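Local coordinates for protein P47 (Clostridium botulinum, PDB 6EKT) that may form part of a progenitor toxin complex that protects botulinum neurotoxin in the host gut, and has the fold of tubular lipid-binding (TULIP) proteins, at residues G26-Y31 / S213-R218; N288-K293 / I388-G393; K65-N70 / I88-F93; N250-R255 / F397-N402. All blocks are in the same frame, centred on the assembly; numbering follows the deposited sequence. Where two conformers were deposited one is given.

In the fold
The four contacts are strung along an elongated TULIP-type chain. Contact 1 lies nearest the middle, its centre about 9 Å from that of the chain, in a six-stranded antiparallel sheet. Contacts 2 and 3 lie on opposite sides of the chain's centre, their own centres about 74 Å apart; contact 3 is nested, along the sequence, inside the loop that contact 1 closes. Contact 4 lies about 21 Å, centre to centre, from both contact 1 and contact 2. Helix 374-394 of contact 2 is followed in the chain by strand 397-398 of contact 4, and both reach the same curled sheet; contact 4 thus lies between contacts 1 and 2.

Contact 1 of 4, residues G26-Y31 / S213-R218; sequences GWDIVY and SVVTNR
Asp28 and Arg218 meet in a salt bridge beside a compact backbone junction. Ser213 O takes the N-H groups of both Asp28 (2.9 Å to N) and Ile29, while Ile29 O receives Ser213 N and, from the side chain, Ser213 OG at 2.8 Å. Serine suits this spot because its short hydroxyl, set between the backbone N and carbonyl carbon (chi1 73°), reaches Ile29 O of its strand partner, tilted from the carbonyl plane. At this end a water bonds Tyr31 OH and gives a hydrogen to Ser213 OG. Trp27 packs here too: its CE3 edge lies against the Ser213 backbone and 3.7 Å from Val214 CG2, while NE1 bonds to Ser224 O. Asp28 divides its carboxylate. OD2 offers its anti lone pair to Val215 N at 2.8 Å, and OD1 is met from above the carboxylate plane by Arg218 NH1, also at 2.8 Å. The same NH1 gives its other hydrogen to Gly26 O, so the long, extended arginine ties two points of one loop while the two flat groups stand 62° apart.

Around Thr216, which is exposed and barely touches segment 26-31, the contact is looser and wetter. One water gives a hydrogen to Asp28 OD2 at 2.6 Å, accepts from Arg218 NE and bonds to Thr216 OG1. With Asp28 and Ile29 both facing Ser213, the strands meet in a classic beta bulge of an antiparallel sheet.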
loop_
_atom_site.group_PDB
_atom_site.type_symbol
_atom_site.label_atom_id
_atom_site.label_comp_id
_atom_site.label_asym_id
_atom_site.label_seq_id
_atom_site.Cartn_x
_atom_site.Cartn_y
_atom_site.Cartn_z
ATOM N N GLY A 26 -1.178 -3.598 -11.068
ATOM C CA GLY A 26 0.159 -3.981 -11.575
ATOM C C GLY A 26 1.302 -3.369 -10.787
ATOM O O GLY A 26 2.460 -3.650 -11.070
ATOM N N TRP A 27 0.984 -2.519 -9.806
ATOM C CA TRP A 27 2.017 -1.944 -8.907
ATOM C C TRP A 27 2.237 -2.849 -7.687
ATOM O O TRP A 27 1.412 -3.731 -7.425
ATOM C CB TRP A 27 1.635 -0.519 -8.486
ATOM C CG TRP A 27 1.589 0.408 -9.666
ATOM C CD1 TRP A 27 0.546 0.577 -10.531
ATOM C CD2 TRP A 27 2.650 1.240 -10.139
ATOM N NE1 TRP A 27 0.881 1.499 -11.512
ATOM C CE2 TRP A 27 2.173 1.914 -11.296
ATOM C CE3 TRP A 27 3.960 1.500 -9.689
ATOM C CZ2 TRP A 27 2.967 2.831 -12.023
ATOM C CZ3 TRP A 27 4.745 2.404 -10.392
ATOM C CH2 TRP A 27 4.242 3.076 -11.547
ATOM N N ASP A 28 3.348 -2.649 -6.961
ATOM C CA ASP A 28 3.646 -3.474 -5.767
ATOM C C ASP A 28 3.082 -2.959 -4.459
ATOM O O ASP A 28 2.472 -3.726 -3.703
ATOM C CB ASP A 28 5.168 -3.705 -5.615
ATOM C CG ASP A 28 5.765 -4.437 -6.781
ATOM O OD1 ASP A 28 5.067 -5.278 -7.421
ATOM O OD2 ASP A 28 6.916 -4.140 -7.101
ATOM N N ILE A 29 3.310 -1.675 -4.157
ATOM C CA ILE A 29 2.802 -1.070 -2.920
ATOM C C ILE A 29 2.316 0.303 -3.280
ATOM O O ILE A 29 3.019 1.051 -3.973
ATOM C CB ILE A 29 3.853 -0.950 -1.772
ATOM C CG1 ILE A 29 4.593 -2.285 -1.566
ATOM C CG2 ILE A 29 3.176 -0.478 -0.477
ATOM C CD1 ILE A 29 5.722 -2.244 -0.525
ATOM N N VAL A 30 1.101 0.608 -2.834
ATOM C CA VAL A 30 0.457 1.899 -3.147
ATOM C C VAL A 30 0.204 2.590 -1.816
ATOM O O VAL A 30 -0.294 1.944 -0.874
ATOM C CB VAL A 30 -0.859 1.704 -3.942
ATOM C CG1 VAL A 30 -1.532 3.046 -4.209
ATOM C CG2 VAL A 30 -0.581 1.025 -5.263
ATOM N N TYR A 31 0.559 3.880 -1.734
ATOM C CA TYR A 31 0.400 4.666 -0.515
ATOM C C TYR A 31 -0.552 5.814 -0.767
ATOM O O TYR A 31 -0.449 6.471 -1.797
ATOM C CB TYR A 31 1.749 5.248 -0.095
ATOM C CG TYR A 31 2.854 4.214 0.052
ATOM C CD1 TYR A 31 3.592 3.788 -1.056
ATOM C CD2 TYR A 31 3.187 3.690 1.317
ATOM C CE1 TYR A 31 4.615 2.857 -0.928
ATOM C CE2 TYR A 31 4.219 2.743 1.466
ATOM C CZ TYR A 31 4.928 2.347 0.345
ATOM O OH TYR A 31 5.924 1.423 0.457
ATOM N N SER A 213 4.220 2.461 -6.229
ATOM C CA SER A 213 5.621 2.007 -6.234
ATOM C C SER A 213 5.792 0.595 -6.754
ATOM O O SER A 213 4.900 -0.254 -6.594
ATOM C CB SER A 213 6.266 2.098 -4.827
ATOM O OG SER A 213 5.789 1.085 -3.938
ATOM N N VAL A 214 6.969 0.345 -7.336
ATOM C CA VAL A 214 7.455 -1.019 -7.567
ATOM C C VAL A 214 8.761 -1.216 -6.784
ATOM O O VAL A 214 9.542 -0.278 -6.649
ATOM C CB VAL A 214 7.610 -1.272 -9.082
ATOM C CG1 VAL A 214 8.436 -2.502 -9.369
ATOM C CG2 VAL A 214 6.231 -1.481 -9.704
ATOM N N VAL A 215 8.966 -2.430 -6.259
ATOM C CA VAL A 215 10.109 -2.774 -5.406
ATOM C C VAL A 215 11.245 -3.535 -6.141
ATOM O O VAL A 215 12.202 -3.998 -5.507
ATOM C CB VAL A 215 9.666 -3.563 -4.144
ATOM C CG1 VAL A 215 8.746 -2.727 -3.247
ATOM C CG2 VAL A 215 9.005 -4.893 -4.521
ATOM N N THR A 216 11.123 -3.654 -7.460
ATOM C CA THR A 216 12.192 -4.169 -8.346
ATOM C C THR A 216 12.394 -3.208 -9.513
ATOM O O THR A 216 11.644 -2.240 -9.667
ATOM C CB THR A 216 11.857 -5.560 -8.935
ATOM O OG1 THR A 216 10.823 -5.424 -9.925
ATOM C CG2 THR A 216 11.399 -6.529 -7.864
ATOM N N ASN A 217 13.378 -3.489 -10.368
ATOM C CA ASN A 217 13.645 -2.640 -11.531
ATOM C C ASN A 217 12.914 -3.054 -12.809
ATOM O O ASN A 217 13.315 -2.680 -13.930
ATOM C CB ASN A 217 15.151 -2.515 -11.775
ATOM C CG ASN A 217 15.827 -1.591 -10.779
ATOM O OD1 ASN A 217 16.780 -1.986 -10.114
ATOM N ND2 ASN A 217 15.335 -0.360 -10.670
ATOM N N ARG A 218 11.814 -3.784 -12.651
ATOM C CA ARG A 218 11.018 -4.174 -13.809
ATOM C C ARG A 218 10.499 -2.951 -14.582
ATOM O O ARG A 218 10.376 -1.864 -14.026
ATOM C CB ARG A 218 9.896 -5.144 -13.407
ATOM C CG ARG A 218 8.820 -4.608 -12.467
ATOM C CD ARG A 218 7.861 -5.754 -12.181
ATOM N NE ARG A 218 6.889 -5.510 -11.110
ATOM C CZ ARG A 218 5.666 -5.036 -11.284
ATOM N NH1 ARG A 218 4.869 -4.890 -10.229
ATOM N NH2 ARG A 218 5.237 -4.693 -12.499
HETATM O O HOH W 1 8.189 -5.861 -8.663
HETATM O O HOH W 2 7.502 0.922 -1.686
#

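Contact 2 of 4, residues N288-K293 / I388-G393; sequences NWYGLK and IKSIEG
Trp289 reaches from its loop toward helix 374-394 and meets Ser390 and Ile391. From CB, directed at the helix, CG lies anti to the backbone N (chi1 -152°), which carries the indole across to it. Along the pyrrole side, CD1 passes 4.0 Å from Ser390 OG, and NE1 donates to that oxygen at 3.0 Å with an N-H...O angle of 151°; the hydroxyl sits somewhat out of the ring plane. Farther out, CZ2 comes to 3.6 Å from Ile391 CA, and CH2 to 3.9 Å from the same CA. CD2, CE2, CE3 and CZ3 lie beneath Ile391 CG1, which stands 3.8 Å from the centroid of the six-membered ring and only 9° off the normal, a CH-pi contact. The opposite face is covered toward its rim by Tyr290 CE2, so the indole is held flat between an aliphatic branch and a neighbouring phenol.

Ser390 is small enough to let the tryptophan close in, yet its hydroxyl gives the indole N-H an acceptor. A water lies 2.7 Å from Ser390 OG and bonds also to Tyr290 OH. Leu292 sets its branched end against the CB side of Ser390, CD1 3.6 Å from Ser390 CB. Ile391 also packs on Ile303, Phe336 and Ile338 of the sheet. The contact is consistent with the beta-sheet wrapped around a long alpha-helix that marks this TULIP-like protein.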
loop_
_atom_site.group_PDB
_atom_site.type_symbol
_atom_site.label_atom_id
_atom_site.label_comp_id
_atom_site.label_asym_id
_atom_site.label_seq_id
_atom_site.Cartn_x
_atom_site.Cartn_y
_atom_site.Cartn_z
ATOM N N ASN A 288 7.757 -32.777 7.802
ATOM C CA ASN A 288 7.841 -33.770 8.872
ATOM C C ASN A 288 7.092 -33.244 10.086
ATOM O O ASN A 288 7.636 -32.428 10.844
ATOM C CB ASN A 288 9.309 -34.002 9.237
ATOM C CG ASN A 288 10.070 -34.691 8.136
ATOM O OD1 ASN A 288 9.832 -35.859 7.862
ATOM N ND2 ASN A 288 10.987 -33.967 7.488
ATOM N N TRP A 289 5.838 -33.672 10.236
ATOM C CA TRP A 289 5.000 -33.274 11.377
ATOM C C TRP A 289 5.644 -33.661 12.717
ATOM O O TRP A 289 6.476 -34.576 12.769
ATOM C CB TRP A 289 3.605 -33.911 11.267
ATOM C CG TRP A 289 2.532 -33.105 11.919
ATOM C CD1 TRP A 289 1.870 -33.393 13.060
ATOM C CD2 TRP A 289 2.023 -31.841 11.460
ATOM N NE1 TRP A 289 0.965 -32.383 13.356
ATOM C CE2 TRP A 289 1.030 -31.433 12.377
ATOM C CE3 TRP A 289 2.298 -31.030 10.346
ATOM C CZ2 TRP A 289 0.314 -30.237 12.232
ATOM C CZ3 TRP A 289 1.585 -29.830 10.191
ATOM C CH2 TRP A 289 0.601 -29.448 11.139
ATOM N N TYR A 290 5.267 -32.959 13.787
ATOM C CA TYR A 290 5.692 -33.338 15.129
ATOM C C TYR A 290 5.048 -34.663 15.573
ATOM O O TYR A 290 4.048 -35.106 15.010
ATOM C CB TYR A 290 5.443 -32.222 16.144
ATOM C CG TYR A 290 4.031 -31.680 16.185
ATOM C CD1 TYR A 290 3.062 -32.232 17.035
ATOM C CD2 TYR A 290 3.664 -30.586 15.397
ATOM C CE1 TYR A 290 1.768 -31.707 17.093
ATOM C CE2 TYR A 290 2.376 -30.073 15.440
ATOM C CZ TYR A 290 1.434 -30.630 16.296
ATOM O OH TYR A 290 0.154 -30.096 16.320
ATOM N N GLY A 291 5.653 -35.302 16.560
ATOM C CA GLY A 291 5.161 -36.583 17.060
ATOM C C GLY A 291 3.820 -36.405 17.737
ATOM O O GLY A 291 3.646 -35.496 18.540
ATOM N N LEU A 292 2.876 -37.268 17.382
ATOM C CA LEU A 292 1.548 -37.314 18.013
ATOM C C LEU A 292 1.343 -38.594 18.798
ATOM O O LEU A 292 1.502 -39.702 18.252
ATOM C CB LEU A 292 0.457 -37.251 16.941
ATOM C CG LEU A 292 0.335 -36.004 16.123
ATOM C CD1 LEU A 292 -0.685 -36.314 15.031
ATOM C CD2 LEU A 292 -0.148 -34.881 17.035
ATOM N N LYS A 293 0.941 -38.450 20.065
ATOM C CA LYS A 293 0.764 -39.606 20.926
ATOM C C LYS A 293 -0.654 -40.115 20.763
ATOM O O LYS A 293 -1.614 -39.388 21.006
ATOM C CB LYS A 293 1.048 -39.275 22.401
ATOM C CG LYS A 293 1.234 -40.501 23.279
ATOM C CD LYS A 293 1.910 -40.116 24.591
ATOM C CE LYS A 293 1.587 -41.024 25.758
ATOM N NZ LYS A 293 1.819 -42.470 25.495
ATOM N N ILE A 388 -5.061 -36.338 10.923
ATOM C CA ILE A 388 -5.873 -35.384 10.160
ATOM C C ILE A 388 -6.330 -34.228 11.064
ATOM O O ILE A 388 -6.159 -33.045 10.696
ATOM C CB ILE A 388 -7.088 -36.087 9.468
ATOM C CG1 ILE A 388 -6.600 -36.948 8.285
ATOM C CG2 ILE A 388 -8.098 -35.041 8.971
ATOM C CD1 ILE A 388 -7.643 -37.916 7.729
ATOM N N LYS A 389 -6.839 -34.556 12.258
ATOM C CA LYS A 389 -7.326 -33.509 13.197
ATOM C C LYS A 389 -6.188 -32.592 13.650
ATOM O O LYS A 389 -6.365 -31.356 13.724
ATOM C CB LYS A 389 -8.041 -34.113 14.398
ATOM C CG LYS A 389 -9.358 -34.810 14.020
ATOM C CD LYS A 389 -10.464 -33.831 13.700
ATOM C CE LYS A 389 -10.892 -33.024 14.927
ATOM N NZ LYS A 389 -11.940 -32.011 14.583
ATOM N N SER A 390 -5.019 -33.187 13.903
ATOM C CA SER A 390 -3.834 -32.397 14.304
ATOM C C SER A 390 -3.480 -31.348 13.251
ATOM O O SER A 390 -3.357 -30.155 13.567
ATOM C CB SER A 390 -2.623 -33.296 14.588
ATOM O OG SER A 390 -1.520 -32.507 15.007
ATOM N N ILE A 391 -3.336 -31.800 12.004
ATOM C CA ILE A 391 -2.969 -30.931 10.898
ATOM C C ILE A 391 -4.040 -29.858 10.693
ATOM O O ILE A 391 -3.712 -28.658 10.641
ATOM C CB ILE A 391 -2.697 -31.730 9.606
ATOM C CG1 ILE A 391 -1.488 -32.655 9.815
ATOM C CG2 ILE A 391 -2.524 -30.795 8.395
ATOM C CD1 ILE A 391 -1.314 -33.701 8.723
ATOM N N GLU A 392 -5.311 -30.270 10.633
ATOM C CA GLU A 392 -6.424 -29.313 10.431
ATOM C C GLU A 392 -6.401 -28.219 11.472
ATOM O O GLU A 392 -6.598 -27.059 11.148
ATOM C CB GLU A 392 -7.788 -30.013 10.469
ATOM C CG GLU A 392 -8.039 -30.844 9.216
ATOM C CD GLU A 392 -9.284 -31.706 9.302
ATOM O OE1 GLU A 392 -9.844 -31.875 10.414
ATOM O OE2 GLU A 392 -9.705 -32.210 8.229
ATOM N N GLY A 393 -6.133 -28.600 12.724
ATOM C CA GLY A 393 -6.176 -27.653 13.835
ATOM C C GLY A 393 -4.972 -26.716 13.835
ATOM O O GLY A 393 -5.015 -25.657 14.455
HETATM O O HOH W 3 -2.083 -31.547 17.455
#

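Contact 3 of 4, residues K65-N70 / I88-F93; sequences KMVFDN and IKEGYF
Lys65 and Tyr92 form a hydrogen-bonded pair in an antiparallel strand pairing interrupted by a classic beta bulge, where Lys89 and Glu90 both face Val67. Lys65 N gives its hydrogen to Tyr92 O at 2.9 Å, and Lys65 O accepts from Tyr92 N in return. Two residues on, Val67 N donates to Glu90 O at 3.0 Å with an almost straight N-H...O angle of 164°. Val67 O then serves two donors, Lys89 N at 2.9 Å and, weakly, Glu90 N at 3.5 Å; this doubling is what the extra residue of the bulge requires. The backbones of Met66 and Gly91 turn outward for their hydrogen bonds, to Phe53 and Leu102 respectively. Glycine fits between the bonded pairs: Gly91 has a positive phi of 145°, and its CA lies 3.2 Å from Lys65 O in a CA-H...O contact, leaving no space on that side for a CB.

On the face of Lys65, Val67, Glu90 and Tyr92 the side chains are long or beta-branched. Val67 and Glu90 lie side by side, CG2 against CG, and the aliphatic part of Lys65 crosses Tyr92, whose OH is hydrogen-bonded to Glu63. The other side is apolar, as suits its burial: Met66 SD touches Ile88 CD1, and Met66 packs against helix 152-168. Within the bulge, Lys89 holds its CG, between the backbone N and carbonyl carbon (chi1 64°), 3.4 Å from Val67 O.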
loop_
_atom_site.group_PDB
_atom_site.type_symbol
_atom_site.label_atom_id
_atom_site.label_comp_id
_atom_site.label_asym_id
_atom_site.label_seq_id
_atom_site.Cartn_x
_atom_site.Cartn_y
_atom_site.Cartn_z
ATOM N N LYS A 65 3.291 42.121 -6.925
ATOM C CA LYS A 65 3.466 41.733 -5.531
ATOM C C LYS A 65 2.241 40.942 -5.101
ATOM O O LYS A 65 1.110 41.398 -5.320
ATOM C CB LYS A 65 3.619 42.980 -4.635
ATOM C CG LYS A 65 3.643 42.687 -3.141
ATOM C CD LYS A 65 3.950 43.955 -2.359
ATOM C CE LYS A 65 3.946 43.682 -0.871
ATOM N NZ LYS A 65 4.190 44.981 -0.180
ATOM N N MET A 66 2.476 39.770 -4.490
ATOM C CA MET A 66 1.408 38.890 -3.997
ATOM C C MET A 66 1.710 38.392 -2.595
ATOM O O MET A 66 2.709 37.692 -2.376
ATOM C CB MET A 66 1.195 37.691 -4.939
ATOM C CG MET A 66 0.636 38.029 -6.314
ATOM S SD MET A 66 0.404 36.636 -7.443
ATOM C CE MET A 66 2.081 36.152 -7.830
ATOM N N VAL A 67 0.850 38.751 -1.647
ATOM C CA VAL A 67 0.903 38.180 -0.296
ATOM C C VAL A 67 -0.312 37.250 -0.158
ATOM O O VAL A 67 -1.464 37.688 -0.310
ATOM C CB VAL A 67 0.928 39.266 0.825
ATOM C CG1 VAL A 67 1.340 38.656 2.162
ATOM C CG2 VAL A 67 1.869 40.423 0.477
ATOM N N PHE A 68 -0.046 35.970 0.105
ATOM C CA PHE A 68 -1.088 34.939 0.085
ATOM C C PHE A 68 -1.862 34.772 1.387
ATOM O O PHE A 68 -1.290 34.770 2.480
ATOM C CB PHE A 68 -0.508 33.582 -0.358
ATOM C CG PHE A 68 0.104 33.610 -1.733
ATOM C CD1 PHE A 68 -0.697 33.647 -2.871
ATOM C CD2 PHE A 68 1.489 33.580 -1.888
ATOM C CE1 PHE A 68 -0.126 33.657 -4.141
ATOM C CE2 PHE A 68 2.069 33.600 -3.151
ATOM C CZ PHE A 68 1.261 33.639 -4.280
ATOM N N ASP A 69 -3.177 34.642 1.237
ATOM C CA ASP A 69 -4.085 34.214 2.298
ATOM C C ASP A 69 -3.753 32.776 2.734
ATOM O O ASP A 69 -3.560 32.508 3.926
ATOM C CB ASP A 69 -5.524 34.290 1.772
ATOM C CG ASP A 69 -6.507 34.801 2.800
ATOM O OD1 ASP A 69 -6.898 34.024 3.692
ATOM O OD2 ASP A 69 -6.909 35.982 2.698
ATOM N N ASN A 70 -3.658 31.884 1.744
ATOM C CA ASN A 70 -3.526 30.438 1.932
ATOM C C ASN A 70 -3.209 29.817 0.569
ATOM O O ASN A 70 -3.344 30.495 -0.449
ATOM C CB ASN A 70 -4.840 29.856 2.457
ATOM C CG ASN A 70 -4.681 28.436 2.952
ATOM O OD1 ASN A 70 -3.561 27.969 3.130
ATOM N ND2 ASN A 70 -5.790 27.743 3.167
ATOM N N ILE A 88 -5.104 35.666 -2.800
ATOM C CA ILE A 88 -4.206 36.785 -2.490
ATOM C C ILE A 88 -4.931 37.726 -1.522
ATOM O O ILE A 88 -5.980 38.284 -1.861
ATOM C CB ILE A 88 -3.784 37.560 -3.773
ATOM C CG1 ILE A 88 -3.099 36.623 -4.779
ATOM C CG2 ILE A 88 -2.822 38.704 -3.443
ATOM C CD1 ILE A 88 -3.258 37.047 -6.224
ATOM N N LYS A 89 -4.371 37.901 -0.329
ATOM C CA LYS A 89 -4.961 38.839 0.642
ATOM C C LYS A 89 -4.646 40.306 0.335
ATOM O O LYS A 89 -5.479 41.181 0.593
ATOM C CB LYS A 89 -4.625 38.475 2.102
ATOM C CG LYS A 89 -3.159 38.541 2.522
ATOM C CD LYS A 89 -3.021 38.434 4.043
ATOM C CE LYS A 89 -1.686 37.822 4.444
ATOM N NZ LYS A 89 -1.647 37.435 5.888
ATOM N N GLU A 90 -3.450 40.564 -0.197
ATOM C CA GLU A 90 -3.028 41.915 -0.584
ATOM C C GLU A 90 -1.927 41.876 -1.647
ATOM O O GLU A 90 -1.157 40.912 -1.749
ATOM C CB GLU A 90 -2.585 42.758 0.630
ATOM C CG GLU A 90 -1.321 42.269 1.313
ATOM C CD GLU A 90 -0.721 43.281 2.261
ATOM O OE1 GLU A 90 -0.203 44.318 1.799
ATOM O OE2 GLU A 90 -0.762 43.040 3.475
ATOM N N GLY A 91 -1.856 42.952 -2.416
ATOM C CA GLY A 91 -0.896 43.054 -3.495
ATOM C C GLY A 91 -1.430 43.822 -4.684
ATOM O O GLY A 91 -2.549 44.346 -4.660
ATOM N N TYR A 92 -0.620 43.851 -5.736
ATOM C CA TYR A 92 -0.909 44.625 -6.937
ATOM C C TYR A 92 -0.040 44.153 -8.103
ATOM O O TYR A 92 0.963 43.456 -7.916
ATOM C CB TYR A 92 -0.655 46.130 -6.662
ATOM C CG TYR A 92 0.810 46.480 -6.525
ATOM C CD1 TYR A 92 1.472 46.336 -5.301
ATOM C CD2 TYR A 92 1.545 46.940 -7.634
ATOM C CE1 TYR A 92 2.823 46.635 -5.174
ATOM C CE2 TYR A 92 2.898 47.247 -7.520
ATOM C CZ TYR A 92 3.528 47.086 -6.290
ATOM O OH TYR A 92 4.860 47.382 -6.167
ATOM N N PHE A 93 -0.422 44.550 -9.309
ATOM C CA PHE A 93 0.534 44.576 -10.407
ATOM C C PHE A 93 0.446 45.900 -11.162
ATOM O O PHE A 93 -0.589 46.571 -11.125
ATOM C CB PHE A 93 0.429 43.347 -11.319
ATOM C CG PHE A 93 -0.789 43.319 -12.202
ATOM C CD1 PHE A 93 -1.988 42.764 -11.749
ATOM C CD2 PHE A 93 -0.727 43.800 -13.516
ATOM C CE1 PHE A 93 -3.109 42.710 -12.580
ATOM C CE2 PHE A 93 -1.844 43.748 -14.349
ATOM C CZ PHE A 93 -3.034 43.200 -13.881
#

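Contact 4 of 4, residues N250-R255 / F397-N402; sequences NMVLSR and FELINN
Polar bonding centres on Arg255, whose NE donates to Glu398 O at 2.8 Å with an N-H...O angle of 168° and the oxygen in the guanidinium plane; NH2 adds a weak bond to the same oxygen. Bends at chi2 and chi3 (-68° and -53°) fold the chain back so that it lies alongside Glu398. A water provides a second link, giving a hydrogen to Met251 O and accepting one from Ile400 N at 3.0 Å.

Apolar contacts lie beside these bonds. Arg255 also contributes here, through CD, 3.7 Å from Ile400 CD1, and through CB, 3.9 Å from Phe397 CD2. Val252 CG1 meets Phe397 CZ at 3.9 Å, and Val252 CG2 lies 4.5 Å from Leu399 CD2; Phe247 and Phe430 extend this core around Leu399. The same CD2 makes a methyl-to-carbonyl contact, 3.5 Å from Met251 O.

Arginine therefore joins segment 250-255 to strand 397-398 through a backbone carbonyl. Arg255 NH2 is 5.7 Å from Glu398 OE1, so any attraction between the charges probably acts without direct pairing.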
loop_
_atom_site.group_PDB
_atom_site.type_symbol
_atom_site.label_atom_id
_atom_site.label_comp_id
_atom_site.label_asym_id
_atom_site.label_seq_id
_atom_site.Cartn_x
_atom_site.Cartn_y
_atom_site.Cartn_z
ATOM N N ASN A 250 6.104 -11.965 2.295
ATOM C CA ASN A 250 6.643 -11.264 3.454
ATOM C C ASN A 250 5.812 -11.252 4.709
ATOM O O ASN A 250 6.304 -10.882 5.783
ATOM C CB ASN A 250 7.002 -9.839 3.049
ATOM C CG ASN A 250 7.929 -9.820 1.877
ATOM O OD1 ASN A 250 7.525 -9.473 0.755
ATOM N ND2 ASN A 250 9.168 -10.246 2.100
ATOM N N MET A 251 4.561 -11.661 4.610
ATOM C CA MET A 251 3.741 -11.748 5.808
ATOM C C MET A 251 3.237 -13.169 6.098
ATOM O O MET A 251 3.156 -13.592 7.265
ATOM C CB MET A 251 2.636 -10.698 5.743
ATOM C CG MET A 251 3.287 -9.328 5.808
ATOM S SD MET A 251 2.451 -8.037 4.930
ATOM C CE MET A 251 1.484 -7.436 6.299
ATOM N N VAL A 252 2.946 -13.913 5.040
ATOM C CA VAL A 252 2.419 -15.271 5.205
ATOM C C VAL A 252 3.519 -16.340 5.277
ATOM O O VAL A 252 3.461 -17.197 6.161
ATOM C CB VAL A 252 1.368 -15.612 4.124
ATOM C CG1 VAL A 252 0.895 -17.058 4.225
ATOM C CG2 VAL A 252 0.165 -14.681 4.242
ATOM N N LEU A 253 4.490 -16.300 4.360
ATOM C CA LEU A 253 5.479 -17.388 4.218
ATOM C C LEU A 253 6.194 -17.735 5.524
ATOM O O LEU A 253 6.376 -18.908 5.812
ATOM C CB LEU A 253 6.510 -17.104 3.097
ATOM C CG LEU A 253 7.381 -18.276 2.585
ATOM C CD1 LEU A 253 6.520 -19.302 1.839
ATOM C CD2 LEU A 253 8.519 -17.796 1.693
ATOM N N SER A 254 6.554 -16.728 6.319
ATOM C CA SER A 254 7.286 -16.950 7.582
ATOM C C SER A 254 6.401 -17.162 8.823
ATOM O O SER A 254 6.922 -17.264 9.958
ATOM C CB SER A 254 8.263 -15.802 7.839
ATOM O OG SER A 254 7.530 -14.647 8.190
ATOM N N ARG A 255 5.083 -17.257 8.615
ATOM C CA ARG A 255 4.145 -17.473 9.721
ATOM C C ARG A 255 3.223 -18.680 9.546
ATOM O O ARG A 255 2.705 -19.169 10.532
ATOM C CB ARG A 255 3.294 -16.231 9.979
ATOM C CG ARG A 255 4.087 -14.990 10.409
ATOM C CD ARG A 255 4.706 -15.156 11.799
ATOM N NE ARG A 255 3.710 -15.549 12.800
ATOM C CZ ARG A 255 3.995 -16.006 14.014
ATOM N NH1 ARG A 255 5.254 -16.139 14.411
ATOM N NH2 ARG A 255 3.015 -16.339 14.844
ATOM N N PHE A 397 -3.175 -19.578 11.887
ATOM C CA PHE A 397 -1.941 -18.962 12.415
ATOM C C PHE A 397 -2.090 -17.443 12.492
ATOM O O PHE A 397 -2.979 -16.872 11.848
ATOM C CB PHE A 397 -0.716 -19.338 11.544
ATOM C CG PHE A 397 -0.831 -18.891 10.101
ATOM C CD1 PHE A 397 -1.496 -19.688 9.148
ATOM C CD2 PHE A 397 -0.275 -17.674 9.685
ATOM C CE1 PHE A 397 -1.607 -19.275 7.829
ATOM C CE2 PHE A 397 -0.383 -17.263 8.363
ATOM C CZ PHE A 397 -1.049 -18.059 7.441
ATOM N N GLU A 398 -1.213 -16.813 13.273
ATOM C CA GLU A 398 -1.236 -15.376 13.481
ATOM C C GLU A 398 -0.171 -14.701 12.627
ATOM O O GLU A 398 0.935 -15.223 12.469
ATOM C CB GLU A 398 -0.972 -15.091 14.966
ATOM C CG GLU A 398 -1.598 -13.823 15.513
ATOM C CD GLU A 398 -1.385 -13.688 17.024
ATOM O OE1 GLU A 398 -1.590 -14.670 17.760
ATOM O OE2 GLU A 398 -1.015 -12.592 17.472
ATOM N N LEU A 399 -0.504 -13.527 12.080
ATOM C CA LEU A 399 0.510 -12.669 11.514
ATOM C C LEU A 399 1.179 -11.913 12.639
ATOM O O LEU A 399 0.606 -11.748 13.724
ATOM C CB LEU A 399 -0.101 -11.668 10.522
ATOM C CG LEU A 399 -0.906 -12.210 9.329
ATOM C CD1 LEU A 399 -1.344 -11.026 8.474
ATOM C CD2 LEU A 399 -0.126 -13.209 8.481
ATOM N N ILE A 400 2.395 -11.454 12.372
ATOM C CA ILE A 400 3.048 -10.462 13.214
ATOM C C ILE A 400 2.371 -9.140 12.902
ATOM O O ILE A 400 2.346 -8.690 11.736
ATOM C CB ILE A 400 4.546 -10.338 12.891
ATOM C CG1 ILE A 400 5.265 -11.653 13.187
ATOM C CG2 ILE A 400 5.182 -9.163 13.646
ATOM C CD1 ILE A 400 6.380 -11.924 12.207
ATOM N N ASN A 401 1.811 -8.515 13.932
ATOM C CA ASN A 401 1.261 -7.189 13.761
ATOM C C ASN A 401 2.386 -6.162 13.904
ATOM O O ASN A 401 2.715 -5.771 15.024
ATOM C CB ASN A 401 0.106 -6.937 14.755
ATOM C CG ASN A 401 -0.497 -5.533 14.628
ATOM O OD1 ASN A 401 0.139 -4.609 14.127
ATOM N ND2 ASN A 401 -1.726 -5.370 15.104
ATOM N N ASN A 402 2.988 -5.764 12.779
ATOM C CA ASN A 402 3.918 -4.611 12.734
ATOM C C ASN A 402 3.353 -3.494 11.836
ATOM O O ASN A 402 4.107 -2.796 11.148
ATOM C CB ASN A 402 5.308 -5.044 12.233
ATOM C CG ASN A 402 5.290 -5.545 10.790
ATOM O OD1 ASN A 402 4.232 -5.828 10.223
ATOM N ND2 ASN A 402 6.467 -5.640 10.186
HETATM O O HOH W 4 3.372 -11.926 9.571
#